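Local coordinates for extracellular solute-binding protein, family 5 (Chelativorans sp., PDB 6WM6) that binds EDTA and other aminopolycarboxylates in the periplasm and probably delivers them to an ABC transporter for uptake, at residues R56-W61 with R74-P79; F187-P192 with N548-A553. All blocks are in the same frame, centred on the assembly; numbering follows the deposited sequence.

Interaction 1: residues R56-W61 with R74-P79. With SO4 (sulfate ion), chain B.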
loop_
_atom_site.group_PDB
_atom_site.type_symbol
_atom_site.label_atom_id
_atom_site.label_comp_id
_atom_site.label_asym_id
_atom_site.label_seq_id
_atom_site.Cartn_x
_atom_site.Cartn_y
_atom_site.Cartn_z
ATOM N N ARG A 56 10.584 -5.394 9.820
ATOM C CA ARG A 56 10.747 -4.281 10.745
ATOM C C ARG A 56 10.475 -4.751 12.171
ATOM O O ARG A 56 9.662 -5.660 12.398
ATOM C CB ARG A 56 9.757 -3.138 10.443
ATOM C CG ARG A 56 9.776 -2.586 9.032
ATOM C CD ARG A 56 8.611 -1.614 8.856
ATOM N NE ARG A 56 8.541 -1.026 7.523
ATOM C CZ ARG A 56 9.120 0.120 7.174
ATOM N NH1 ARG A 56 9.828 0.813 8.055
ATOM N NH2 ARG A 56 8.990 0.573 5.936
ATOM N N ASP A 57 11.142 -4.118 13.139
ATOM C CA ASP A 57 10.747 -4.276 14.529
ATOM C C ASP A 57 9.401 -3.584 14.752
ATOM O O ASP A 57 8.971 -2.749 13.952
ATOM C CB ASP A 57 11.813 -3.678 15.451
ATOM C CG ASP A 57 11.601 -4.023 16.927
ATOM O OD1 ASP A 57 10.886 -4.985 17.259
ATOM O OD2 ASP A 57 12.177 -3.311 17.788
ATOM N N ILE A 58 8.717 -3.967 15.827
ATOM C CA ILE A 58 7.433 -3.372 16.186
ATOM C C ILE A 58 7.677 -2.399 17.338
ATOM O O ILE A 58 7.944 -2.817 18.472
ATOM C CB ILE A 58 6.403 -4.426 16.613
ATOM C CG1 ILE A 58 6.270 -5.546 15.582
ATOM C CG2 ILE A 58 5.054 -3.743 16.867
ATOM C CD1 ILE A 58 5.752 -5.101 14.255
ATOM N N THR A 59 7.561 -1.101 17.064
ATOM C CA THR A 59 7.602 -0.078 18.101
ATOM C C THR A 59 6.284 0.660 18.248
ATOM O O THR A 59 6.130 1.443 19.189
ATOM C CB THR A 59 8.721 0.940 17.816
ATOM O OG1 THR A 59 8.552 1.479 16.508
ATOM C CG2 THR A 59 10.074 0.246 17.912
ATOM N N ASN A 60 5.335 0.413 17.358
ATOM C CA ASN A 60 4.013 1.028 17.378
ATOM C C ASN A 60 3.049 -0.052 16.908
ATOM O O ASN A 60 3.263 -0.655 15.860
ATOM C CB ASN A 60 3.982 2.253 16.451
ATOM C CG ASN A 60 2.677 3.027 16.539
ATOM O OD1 ASN A 60 1.579 2.457 16.392
ATOM N ND2 ASN A 60 2.777 4.323 16.731
ATOM N N TRP A 61 2.014 -0.311 17.705
ATOM C CA TRP A 61 1.094 -1.402 17.492
ATOM C C TRP A 61 -0.214 -0.941 16.872
ATOM O O TRP A 61 -1.126 -1.758 16.717
ATOM C CB TRP A 61 0.800 -2.112 18.814
ATOM C CG TRP A 61 1.988 -2.825 19.342
ATOM C CD1 TRP A 61 2.958 -2.308 20.153
ATOM C CD2 TRP A 61 2.334 -4.187 19.095
ATOM N NE1 TRP A 61 3.899 -3.274 20.418
ATOM C CE2 TRP A 61 3.539 -4.432 19.776
ATOM C CE3 TRP A 61 1.750 -5.222 18.359
ATOM C CZ2 TRP A 61 4.165 -5.679 19.749
ATOM C CZ3 TRP A 61 2.371 -6.449 18.336
ATOM C CH2 TRP A 61 3.567 -6.667 19.024
ATOM N N ARG A 74 0.670 -3.803 9.984
ATOM C CA ARG A 74 -0.602 -4.283 9.456
ATOM C C ARG A 74 -0.642 -5.804 9.489
ATOM O O ARG A 74 -1.633 -6.401 9.928
ATOM C CB ARG A 74 -0.792 -3.732 8.039
ATOM C CG ARG A 74 -2.234 -3.602 7.610
ATOM C CD ARG A 74 -2.380 -2.856 6.275
ATOM N NE ARG A 74 -1.838 -1.503 6.331
ATOM C CZ ARG A 74 -0.781 -1.069 5.659
ATOM N NH1 ARG A 74 -0.106 -1.852 4.850
ATOM N NH2 ARG A 74 -0.394 0.187 5.824
ATOM N N THR A 75 0.425 -6.454 9.022
ATOM C CA THR A 75 0.487 -7.915 9.001
ATOM C C THR A 75 0.387 -8.505 10.402
ATOM O O THR A 75 -0.361 -9.461 10.636
ATOM C CB THR A 75 1.779 -8.357 8.305
ATOM O OG1 THR A 75 1.682 -8.008 6.917
ATOM C CG2 THR A 75 2.005 -9.856 8.394
ATOM N N VAL A 76 1.136 -7.954 11.348
ATOM C CA VAL A 76 1.201 -8.533 12.688
ATOM C C VAL A 76 -0.085 -8.321 13.468
ATOM O O VAL A 76 -0.416 -9.112 14.352
ATOM C CB VAL A 76 2.421 -7.956 13.426
ATOM C CG1 VAL A 76 2.401 -8.325 14.882
ATOM C CG2 VAL A 76 3.703 -8.444 12.768
ATOM N N THR A 77 -0.825 -7.250 13.201
ATOM C CA THR A 77 -2.043 -6.956 13.961
ATOM C C THR A 77 -3.322 -7.355 13.239
ATOM O O THR A 77 -4.374 -7.405 13.890
ATOM C CB THR A 77 -2.118 -5.498 14.461
ATOM O OG1 THR A 77 -2.190 -4.551 13.384
ATOM C CG2 THR A 77 -0.921 -5.165 15.343
ATOM N N LEU A 78 -3.273 -7.679 11.949
ATOM C CA LEU A 78 -4.462 -8.229 11.290
ATOM C C LEU A 78 -5.080 -9.408 12.033
ATOM O O LEU A 78 -6.326 -9.507 12.048
ATOM C CB LEU A 78 -4.184 -8.575 9.819
ATOM C CG LEU A 78 -4.380 -7.434 8.840
ATOM C CD1 LEU A 78 -3.756 -7.812 7.505
ATOM C CD2 LEU A 78 -5.843 -7.044 8.666
ATOM N N PRO A 79 -4.314 -10.302 12.667
ATOM C CA PRO A 79 -4.934 -11.426 13.394
ATOM C C PRO A 79 -5.663 -11.041 14.658
ATOM O O PRO A 79 -6.385 -11.890 15.190
ATOM C CB PRO A 79 -3.747 -12.344 13.711
ATOM C CG PRO A 79 -2.710 -11.975 12.675
ATOM C CD PRO A 79 -2.867 -10.476 12.523
HETATM S S SO4 B . 5.121 0.307 3.450
HETATM O O1 SO4 B . 4.100 -0.609 3.965
HETATM O O2 SO4 B . 6.425 -0.112 3.937
HETATM O O3 SO4 B . 5.106 0.283 1.962
HETATM O O4 SO4 B . 4.829 1.655 3.925
HETATM O O HOH W 1 -2.993 -2.097 14.696
#

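Interaction 2: residues F187-P192 with N548-A553. With EDO (1,2-ethanediol), chain I; SO4 (sulfate ion), chain C; EDO (1,2-ethanediol), chain G.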
loop_
_atom_site.group_PDB
_atom_site.type_symbol
_atom_site.label_atom_id
_atom_site.label_comp_id
_atom_site.label_asym_id
_atom_site.label_seq_id
_atom_site.Cartn_x
_atom_site.Cartn_y
_atom_site.Cartn_z
ATOM N N PHE A 187 -13.845 2.044 8.984
ATOM C CA PHE A 187 -13.917 1.055 10.055
ATOM C C PHE A 187 -13.208 -0.244 9.672
ATOM O O PHE A 187 -13.642 -1.339 10.042
ATOM C CB PHE A 187 -15.368 0.808 10.487
ATOM C CG PHE A 187 -16.106 2.067 10.796
ATOM C CD1 PHE A 187 -15.856 2.763 11.962
ATOM C CD2 PHE A 187 -17.021 2.562 9.919
ATOM C CE1 PHE A 187 -16.529 3.937 12.254
ATOM C CE2 PHE A 187 -17.706 3.739 10.199
ATOM C CZ PHE A 187 -17.437 4.426 11.363
ATOM N N MET A 188 -12.087 -0.140 8.954
ATOM C CA MET A 188 -11.331 -1.323 8.580
ATOM C C MET A 188 -10.486 -1.838 9.732
ATOM O O MET A 188 -9.970 -2.965 9.658
ATOM C CB MET A 188 -10.473 -1.073 7.342
ATOM C CG MET A 188 -9.907 -2.362 6.743
ATOM S SD MET A 188 -9.153 -2.191 5.119
ATOM C CE MET A 188 -10.588 -1.890 4.115
ATOM N N PHE A 189 -10.291 -1.032 10.773
ATOM C CA PHE A 189 -9.502 -1.419 11.930
ATOM C C PHE A 189 -10.226 -0.898 13.157
ATOM O O PHE A 189 -10.303 0.321 13.356
ATOM C CB PHE A 189 -8.091 -0.843 11.857
ATOM C CG PHE A 189 -7.367 -1.200 10.587
ATOM C CD1 PHE A 189 -6.743 -2.414 10.448
ATOM C CD2 PHE A 189 -7.345 -0.297 9.544
ATOM C CE1 PHE A 189 -6.100 -2.738 9.245
ATOM C CE2 PHE A 189 -6.695 -0.618 8.343
ATOM C CZ PHE A 189 -6.082 -1.835 8.218
ATOM N N LEU A 190 -10.778 -1.791 13.968
ATOM C CA LEU A 190 -11.501 -1.424 15.175
ATOM C C LEU A 190 -10.698 -1.810 16.413
ATOM O O LEU A 190 -10.056 -2.861 16.444
ATOM C CB LEU A 190 -12.873 -2.114 15.216
ATOM C CG LEU A 190 -13.855 -1.654 14.148
ATOM C CD1 LEU A 190 -15.078 -2.544 14.132
ATOM C CD2 LEU A 190 -14.255 -0.209 14.408
ATOM N N TYR A 191 -10.763 -0.959 17.439
ATOM C CA TYR A 191 -10.029 -1.095 18.687
ATOM C C TYR A 191 -11.004 -1.135 19.854
ATOM O O TYR A 191 -12.112 -0.585 19.781
ATOM C CB TYR A 191 -9.006 0.046 18.823
ATOM C CG TYR A 191 -7.995 -0.033 17.701
ATOM C CD1 TYR A 191 -6.863 -0.833 17.824
ATOM C CD2 TYR A 191 -8.197 0.615 16.489
ATOM C CE1 TYR A 191 -5.954 -0.962 16.801
ATOM C CE2 TYR A 191 -7.278 0.492 15.444
ATOM C CZ TYR A 191 -6.161 -0.299 15.616
ATOM O OH TYR A 191 -5.246 -0.462 14.570
ATOM N N PRO A 192 -10.628 -1.782 20.968
ATOM C CA PRO A 192 -11.590 -1.955 22.070
ATOM C C PRO A 192 -11.798 -0.683 22.889
ATOM O O PRO A 192 -10.981 -0.326 23.763
ATOM C CB PRO A 192 -10.965 -3.082 22.901
ATOM C CG PRO A 192 -9.485 -2.941 22.636
ATOM C CD PRO A 192 -9.399 -2.568 21.175
ATOM N N ASN A 548 -1.717 -6.522 -2.239
ATOM C CA ASN A 548 -2.219 -5.201 -1.941
ATOM C C ASN A 548 -1.748 -4.837 -0.537
ATOM O O ASN A 548 -1.048 -5.606 0.121
ATOM C CB ASN A 548 -3.726 -5.153 -2.063
ATOM C CG ASN A 548 -4.390 -6.211 -1.229
ATOM O OD1 ASN A 548 -4.262 -6.190 0.010
ATOM N ND2 ASN A 548 -5.069 -7.151 -1.861
ATOM N N GLN A 549 -2.126 -3.642 -0.061
ATOM C CA GLN A 549 -1.602 -3.193 1.222
ATOM C C GLN A 549 -2.015 -4.067 2.385
ATOM O O GLN A 549 -1.335 -4.069 3.413
ATOM C CB GLN A 549 -2.020 -1.764 1.504
ATOM C CG GLN A 549 -1.309 -0.765 0.620
ATOM C CD GLN A 549 -1.482 0.658 1.118
ATOM O OE1 GLN A 549 -2.508 1.280 0.894
ATOM N NE2 GLN A 549 -0.480 1.149 1.820
ATOM N N LEU A 550 -3.134 -4.767 2.286
ATOM C CA LEU A 550 -3.565 -5.603 3.410
ATOM C C LEU A 550 -2.687 -6.841 3.529
ATOM O O LEU A 550 -2.257 -7.199 4.637
ATOM C CB LEU A 550 -5.051 -5.938 3.318
ATOM C CG LEU A 550 -5.985 -4.848 3.828
ATOM C CD1 LEU A 550 -5.941 -4.750 5.344
ATOM C CD2 LEU A 550 -5.715 -3.485 3.214
ATOM N N GLY A 551 -2.414 -7.515 2.428
ATOM C CA GLY A 551 -1.380 -8.520 2.394
ATOM C C GLY A 551 -1.827 -9.909 2.835
ATOM O O GLY A 551 -3.009 -10.143 3.161
ATOM N N PRO A 552 -0.879 -10.859 2.848
ATOM C CA PRO A 552 -1.218 -12.277 3.063
ATOM C C PRO A 552 -1.871 -12.595 4.383
ATOM O O PRO A 552 -2.545 -13.630 4.479
ATOM C CB PRO A 552 0.130 -13.004 2.912
ATOM C CG PRO A 552 1.001 -12.061 2.157
ATOM C CD PRO A 552 0.534 -10.650 2.459
ATOM N N ALA A 553 -1.692 -11.790 5.418
ATOM C CA ALA A 553 -2.315 -12.057 6.700
ATOM C C ALA A 553 -3.771 -11.645 6.771
ATOM O O ALA A 553 -4.360 -11.641 7.865
ATOM C CB ALA A 553 -1.499 -11.430 7.846
HETATM C C1 EDO I . -7.294 -0.098 0.919
HETATM O O1 EDO I . -7.811 0.455 -0.295
HETATM C C2 EDO I . -5.993 -0.838 0.638
HETATM O O2 EDO I . -4.966 0.068 0.207
HETATM S S SO4 C . 0.732 4.769 2.399
HETATM O O1 SO4 C . -0.345 3.930 2.925
HETATM O O2 SO4 C . 1.852 4.728 3.335
HETATM O O3 SO4 C . 1.180 4.231 1.112
HETATM O O4 SO4 C . 0.255 6.137 2.262
HETATM C C1 EDO G . -7.310 -11.924 9.759
HETATM O O1 EDO G . -5.973 -12.413 9.851
HETATM C C2 EDO G . -8.288 -12.888 10.438
HETATM O O2 EDO G . -8.463 -14.123 9.684
#

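Interaction 1: residues R56-W61 with R74-P79
In V76, chi1 of 170° swings CG1 opposite the backbone N, toward W61, and leaves CG2 on the N side, facing I58. V76 CG1 approaches W61 CZ3 at 3.9 Å, while V76 CG2 lies 4.2 Å from I58 CD1. One face of the indole is also covered from within its own loop, by I58 CG2, 3.3 Å above the W61 ring plane and over its centre. T77 CG2 comes to the edge of the indole, 4.0 Å from W61 CE3. The contact packs the loop after strand 49-54 against helix 71-77, in an alpha/beta lobe of a periplasmic binding protein. The four-stranded sheet that includes strand 49-54 backs it: F254 and V233 touch V76, and F227 meets W61 edge-to-face. No direct hydrogen bond joins the two segments. Instead, one water donates to W61 O (2.8 Å) and to T77 OG1 (2.9 Å), and T77 OG1 is also bonded to V73 O in the preceding helical turn. The R56 side chain, extended from CG to NE, reaches a sulfate, where NH2 makes a weak bond to O2 (3.3 Å, N-H...O 148°). A71 N, at the start of helix 71-77, and Y460 OH hold the same anion.

Interaction 2: residues F187-P192 with N548-A553
The loop that carries the N548 Asx turn presents the L550 side chain to M188 and F189, which belong to the loop leading to helix 193-196. The contact is small and apolar. M188 SD meets the fork of the leucine, 4.1 Å from L550 CD1 and 4.1 Å from L550 CD2. F189 and L550 approach each other from opposite directions, F189 CZ lying 4.1 Å from L550 CD1, obliquely to the ring. M188 also lies against its neighbour, with CG 4.0 Å above the F189 ring plane, offset toward the rim. M86 and V87 of strand 85-87 touch L550 as well. Beside it, Q549 extends beyond CG and spends both ends of its amide on small molecules probably taken from the crystallisation liquor. NE2 gives a nearly straight bond to O1 of a sulfate (3.0 Å, 171°), and OE1 accepts from O2 of an ethanediol (2.8 Å). With an alanine in place of Q549, the sulfate would probably lose one of its donors, keeping R480, and the diol hydroxyl its acceptor. N548 fixes the turn: its OD1 accepts from L550 N in the carbonyl plane (2.9 Å, C=O...N 146°) and weakly from G551 N (3.3 Å). Such a side-chain carbonyl closing on the backbone N two residues ahead is the signature of an Asx turn.

Overall arrangement
Interactions 1 and 2 have centres 11 Å apart and touch through residues 74-78. R74 NH1 probably donates to Q549 O (2.9 Å), tying the helix to the 548-553 loop. L78 and T75 extend the junction by packing, with L78 CD1 3.3 Å from L550 O and T75 O 3.6 Å from A553 CB. Two sulfates, both probably from the crystallisation liquor, lie close together, one near R56 and the other near Q549. The first is also bonded by Y460 and the second by R480, so parts of the chain far apart in sequence meet here, consistent with the cleft between lobes, where this family usually holds its ligand.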